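Local coordinates for protein tripartite terminase subunit 3 (Human herpesvirus 5, PDB 3N4P) that forms the large subunit of the viral terminase, the motor that packages genomic DNA into empty capsids, this chain being its C-terminal nuclease domain, at residues 109-121 with 146-158. Numbering follows the deposited sequence.
Sequences SEVAIAECAAHMI and AAVRIACLIRQSV
A114 and A118 are the small residues through which helix 109-121 settles against helix 146-158, and the pair illustrates how alanines let two helices approach closely. Their axes come within 8.4 Å at a crossing angle of -43°. A114 CB lies 3.5 Å from L153 CB, and A118 CB is tighter still, 3.3 Å from S157 CB; both distances are shorter than ordinary carbon-carbon contact. I154 CG1 rests against A114 CB, while its CD1 reaches A117 CB. Farther along, I121 sets its two branches against different partners, CG2 against V158 CG2 at 3.9 Å and CD1 against I154 CG2, crossing both side chains at about a right angle.

Polar groups clasp this apolar seam at two places. E110 is a knob in the hole formed by A146, R149, I150 and L153: its chain runs out extended beyond CG, CB resting on I150 CG1, and brings OE2 to the edge of the R149 guanidinium. There the two form a salt bridge, R149 NE donating to the syn lone pair of E110 OE2 at 2.8 Å, nearly in the guanidinium plane, with a weak second bond from R149 NH2 to the same oxygen, although the carboxylate itself is turned 64° from that plane. E115 instead bends at chi2 (-62°), folding its carboxylate back so that S157 OG donates to OE2 at 2.8 Å from above the carboxylate plane.

I150 and I154 also touch L67 on strand 62-67, and I121 and V158 meet L134 on strand 133-138. The arrangement is that of neighbouring helices packed on one face of the mixed sheet in the RNase H-like fold of terminase nucleases.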
loop_
_atom_site.group_PDB
_atom_site.type_symbol
_atom_site.label_atom_id
_atom_site.label_comp_id
_atom_site.label_asym_id
_atom_site.label_seq_id
_atom_site.Cartn_x
_atom_site.Cartn_y
_atom_site.Cartn_z
ATOM N N SER B 109 31.268 12.769 -15.175
ATOM C CA SER B 109 29.972 13.041 -14.659
ATOM C C SER B 109 28.997 12.172 -15.429
ATOM O O SER B 109 28.040 11.668 -14.871
ATOM C CB SER B 109 29.630 14.506 -14.853
ATOM O OG SER B 109 30.596 15.300 -14.215
ATOM N N GLU B 110 29.288 11.988 -16.713
ATOM C CA GLU B 110 28.396 11.324 -17.634
ATOM C C GLU B 110 28.321 9.835 -17.350
ATOM O O GLU B 110 27.218 9.237 -17.397
ATOM C CB GLU B 110 28.826 11.615 -19.067
ATOM C CG GLU B 110 28.716 13.105 -19.361
ATOM C CD GLU B 110 29.359 13.551 -20.658
ATOM O OE1 GLU B 110 30.376 14.274 -20.582
ATOM O OE2 GLU B 110 28.844 13.206 -21.749
ATOM N N VAL B 111 29.468 9.251 -17.010
ATOM C CA VAL B 111 29.499 7.860 -16.580
ATOM C C VAL B 111 28.821 7.642 -15.206
ATOM O O VAL B 111 27.997 6.771 -15.054
ATOM C CB VAL B 111 30.912 7.312 -16.606
ATOM C CG1 VAL B 111 31.003 5.954 -15.877
ATOM C CG2 VAL B 111 31.418 7.241 -18.078
ATOM N N ALA B 112 29.160 8.446 -14.211
ATOM C CA ALA B 112 28.470 8.362 -12.937
ATOM C C ALA B 112 26.980 8.465 -13.151
ATOM O O ALA B 112 26.236 7.639 -12.640
ATOM C CB ALA B 112 28.943 9.440 -12.003
ATOM N N ILE B 113 26.540 9.435 -13.933
ATOM C CA ILE B 113 25.086 9.582 -14.141
ATOM C C ILE B 113 24.414 8.385 -14.786
ATOM O O ILE B 113 23.330 7.949 -14.335
ATOM C CB ILE B 113 24.718 10.884 -14.884
ATOM C CG1 ILE B 113 24.911 12.053 -13.910
ATOM C CG2 ILE B 113 23.237 10.863 -15.312
ATOM C CD1 ILE B 113 25.293 13.362 -14.497
ATOM N N ALA B 114 25.012 7.886 -15.852
ATOM C CA ALA B 114 24.471 6.783 -16.623
ATOM C C ALA B 114 24.405 5.483 -15.820
ATOM O O ALA B 114 23.362 4.792 -15.890
ATOM C CB ALA B 114 25.291 6.548 -17.889
ATOM N N GLU B 115 25.535 5.137 -15.176
ATOM C CA GLU B 115 25.651 4.055 -14.172
ATOM C C GLU B 115 24.630 4.107 -12.994
ATOM O O GLU B 115 24.191 3.073 -12.489
ATOM C CB GLU B 115 26.991 4.091 -13.523
ATOM C CG GLU B 115 28.233 3.868 -14.454
ATOM C CD GLU B 115 28.258 2.484 -15.136
ATOM O OE1 GLU B 115 29.343 2.099 -15.651
ATOM O OE2 GLU B 115 27.204 1.781 -15.150
ATOM N N CYS B 116 24.293 5.288 -12.502
ATOM C CA CYS B 116 23.365 5.292 -11.413
ATOM C C CYS B 116 21.946 5.023 -11.998
ATOM O O CYS B 116 21.071 4.335 -11.369
ATOM C CB CYS B 116 23.461 6.602 -10.681
ATOM S SG CYS B 116 21.903 7.091 -9.961
ATOM N N ALA B 117 21.713 5.482 -13.231
ATOM C CA ALA B 117 20.408 5.212 -13.883
ATOM C C ALA B 117 20.301 3.716 -14.212
ATOM O O ALA B 117 19.271 3.076 -13.982
ATOM C CB ALA B 117 20.241 6.055 -15.097
ATOM N N ALA B 118 21.385 3.171 -14.731
ATOM C CA ALA B 118 21.414 1.819 -15.157
ATOM C C ALA B 118 21.303 0.851 -14.003
ATOM O O ALA B 118 20.642 -0.164 -14.141
ATOM C CB ALA B 118 22.776 1.524 -15.938
ATOM N N HIS B 119 22.050 1.088 -12.927
ATOM C CA HIS B 119 21.965 0.263 -11.740
ATOM C C HIS B 119 20.519 0.225 -11.196
ATOM O O HIS B 119 19.982 -0.846 -10.826
ATOM C CB HIS B 119 22.908 0.876 -10.720
ATOM C CG HIS B 119 23.153 0.034 -9.527
ATOM N ND1 HIS B 119 22.931 -1.330 -9.514
ATOM C CD2 HIS B 119 23.599 0.358 -8.290
ATOM C CE1 HIS B 119 23.247 -1.812 -8.319
ATOM N NE2 HIS B 119 23.656 -0.810 -7.560
ATOM N N MET B 120 19.831 1.353 -11.184
ATOM C CA MET B 120 18.442 1.293 -10.713
ATOM C C MET B 120 17.574 0.408 -11.640
ATOM O O MET B 120 16.778 -0.401 -11.153
ATOM C CB MET B 120 17.832 2.670 -10.665
ATOM C CG MET B 120 16.232 2.636 -10.519
ATOM S SD MET B 120 15.497 4.169 -11.079
ATOM C CE MET B 120 15.454 4.027 -12.857
ATOM N N ILE B 121 17.675 0.618 -12.950
ATOM C CA ILE B 121 16.943 -0.154 -13.974
ATOM C C ILE B 121 17.148 -1.686 -13.904
ATOM O O ILE B 121 16.159 -2.425 -13.973
ATOM C CB ILE B 121 17.333 0.344 -15.400
ATOM C CG1 ILE B 121 16.679 1.719 -15.662
ATOM C CG2 ILE B 121 16.953 -0.695 -16.522
ATOM C CD1 ILE B 121 17.614 2.510 -16.741
ATOM N N ALA B 146 25.916 15.852 -24.547
ATOM C CA ALA B 146 26.033 15.055 -23.313
ATOM C C ALA B 146 24.871 14.073 -23.067
ATOM O O ALA B 146 25.084 12.985 -22.533
ATOM C CB ALA B 146 26.235 15.954 -22.115
ATOM N N ALA B 147 23.669 14.429 -23.496
ATOM C CA ALA B 147 22.507 13.552 -23.307
ATOM C C ALA B 147 22.586 12.406 -24.294
ATOM O O ALA B 147 22.194 11.285 -23.966
ATOM C CB ALA B 147 21.194 14.318 -23.465
ATOM N N VAL B 148 23.090 12.690 -25.494
ATOM C CA VAL B 148 23.413 11.637 -26.468
ATOM C C VAL B 148 24.313 10.611 -25.833
ATOM O O VAL B 148 23.976 9.426 -25.818
ATOM C CB VAL B 148 24.127 12.137 -27.748
ATOM C CG1 VAL B 148 24.027 11.077 -28.861
ATOM C CG2 VAL B 148 23.535 13.422 -28.224
ATOM N N ARG B 149 25.444 11.060 -25.297
ATOM C CA ARG B 149 26.437 10.139 -24.787
ATOM C C ARG B 149 25.948 9.371 -23.608
ATOM O O ARG B 149 26.261 8.195 -23.466
ATOM C CB ARG B 149 27.754 10.852 -24.426
ATOM C CG ARG B 149 28.618 11.203 -25.616
ATOM C CD ARG B 149 29.999 11.797 -25.176
ATOM N NE ARG B 149 29.764 13.037 -24.422
ATOM C CZ ARG B 149 29.608 14.251 -24.964
ATOM N NH1 ARG B 149 29.729 14.456 -26.291
ATOM N NH2 ARG B 149 29.379 15.285 -24.167
ATOM N N ILE B 150 25.181 10.043 -22.748
ATOM C CA ILE B 150 24.582 9.405 -21.596
ATOM C C ILE B 150 23.593 8.331 -22.022
ATOM O O ILE B 150 23.622 7.233 -21.472
ATOM C CB ILE B 150 23.953 10.448 -20.624
ATOM C CG1 ILE B 150 25.062 11.202 -19.868
ATOM C CG2 ILE B 150 22.831 9.827 -19.674
ATOM C CD1 ILE B 150 24.524 12.431 -19.079
ATOM N N ALA B 151 22.731 8.621 -22.993
ATOM C CA ALA B 151 21.806 7.583 -23.480
ATOM C C ALA B 151 22.601 6.343 -23.855
ATOM O O ALA B 151 22.267 5.201 -23.461
ATOM C CB ALA B 151 21.005 8.067 -24.683
ATOM N N CYS B 152 23.637 6.576 -24.628
ATOM C CA CYS B 152 24.456 5.501 -25.141
ATOM C C CYS B 152 25.111 4.754 -23.984
ATOM O O CYS B 152 25.190 3.543 -24.018
ATOM C CB CYS B 152 25.436 6.060 -26.190
ATOM S SG CYS B 152 26.722 4.950 -26.609
ATOM N N LEU B 153 25.479 5.452 -22.909
ATOM C CA LEU B 153 26.118 4.760 -21.772
ATOM C C LEU B 153 25.140 3.922 -21.008
ATOM O O LEU B 153 25.482 2.899 -20.502
ATOM C CB LEU B 153 26.933 5.682 -20.843
ATOM C CG LEU B 153 28.190 6.346 -21.418
ATOM C CD1 LEU B 153 28.431 7.679 -20.720
ATOM C CD2 LEU B 153 29.511 5.487 -21.410
ATOM N N ILE B 154 23.895 4.341 -20.965
ATOM C CA ILE B 154 22.851 3.645 -20.239
ATOM C C ILE B 154 22.554 2.362 -20.977
ATOM O O ILE B 154 22.490 1.288 -20.361
ATOM C CB ILE B 154 21.558 4.466 -20.204
ATOM C CG1 ILE B 154 21.709 5.688 -19.260
ATOM C CG2 ILE B 154 20.352 3.532 -19.705
ATOM C CD1 ILE B 154 20.520 6.596 -19.195
ATOM N N ARG B 155 22.303 2.465 -22.279
ATOM C CA ARG B 155 21.997 1.303 -23.103
ATOM C C ARG B 155 23.126 0.245 -22.924
ATOM O O ARG B 155 22.874 -0.946 -22.767
ATOM C CB ARG B 155 21.905 1.718 -24.580
ATOM C CG ARG B 155 21.353 0.662 -25.542
ATOM C CD ARG B 155 21.771 0.950 -27.011
ATOM N NE ARG B 155 23.145 1.441 -27.101
ATOM C CZ ARG B 155 24.246 0.688 -27.106
ATOM N NH1 ARG B 155 24.181 -0.644 -27.025
ATOM N NH2 ARG B 155 25.440 1.281 -27.169
ATOM N N GLN B 156 24.346 0.724 -22.922
ATOM C CA GLN B 156 25.514 -0.090 -22.602
ATOM C C GLN B 156 25.507 -0.896 -21.278
ATOM O O GLN B 156 25.729 -2.115 -21.315
ATOM C CB GLN B 156 26.728 0.806 -22.617
ATOM C CG GLN B 156 27.395 0.818 -23.894
ATOM C CD GLN B 156 28.631 1.726 -23.888
ATOM O OE1 GLN B 156 28.690 2.720 -24.658
ATOM N NE2 GLN B 156 29.601 1.425 -22.998
ATOM N N SER B 157 25.308 -0.235 -20.120
ATOM C CA SER B 157 25.247 -0.974 -18.833
ATOM C C SER B 157 24.074 -1.930 -18.837
ATOM O O SER B 157 24.222 -3.102 -18.486
ATOM C CB SER B 157 25.134 -0.102 -17.563
ATOM O OG SER B 157 26.092 0.925 -17.548
ATOM N N VAL B 158 22.934 -1.469 -19.284
ATOM C CA VAL B 158 21.742 -2.303 -19.241
ATOM C C VAL B 158 21.947 -3.618 -19.967
ATOM O O VAL B 158 21.864 -4.697 -19.340
ATOM C CB VAL B 158 20.478 -1.534 -19.717
ATOM C CG1 VAL B 158 19.297 -2.487 -19.836
ATOM C CG2 VAL B 158 20.172 -0.416 -18.746
#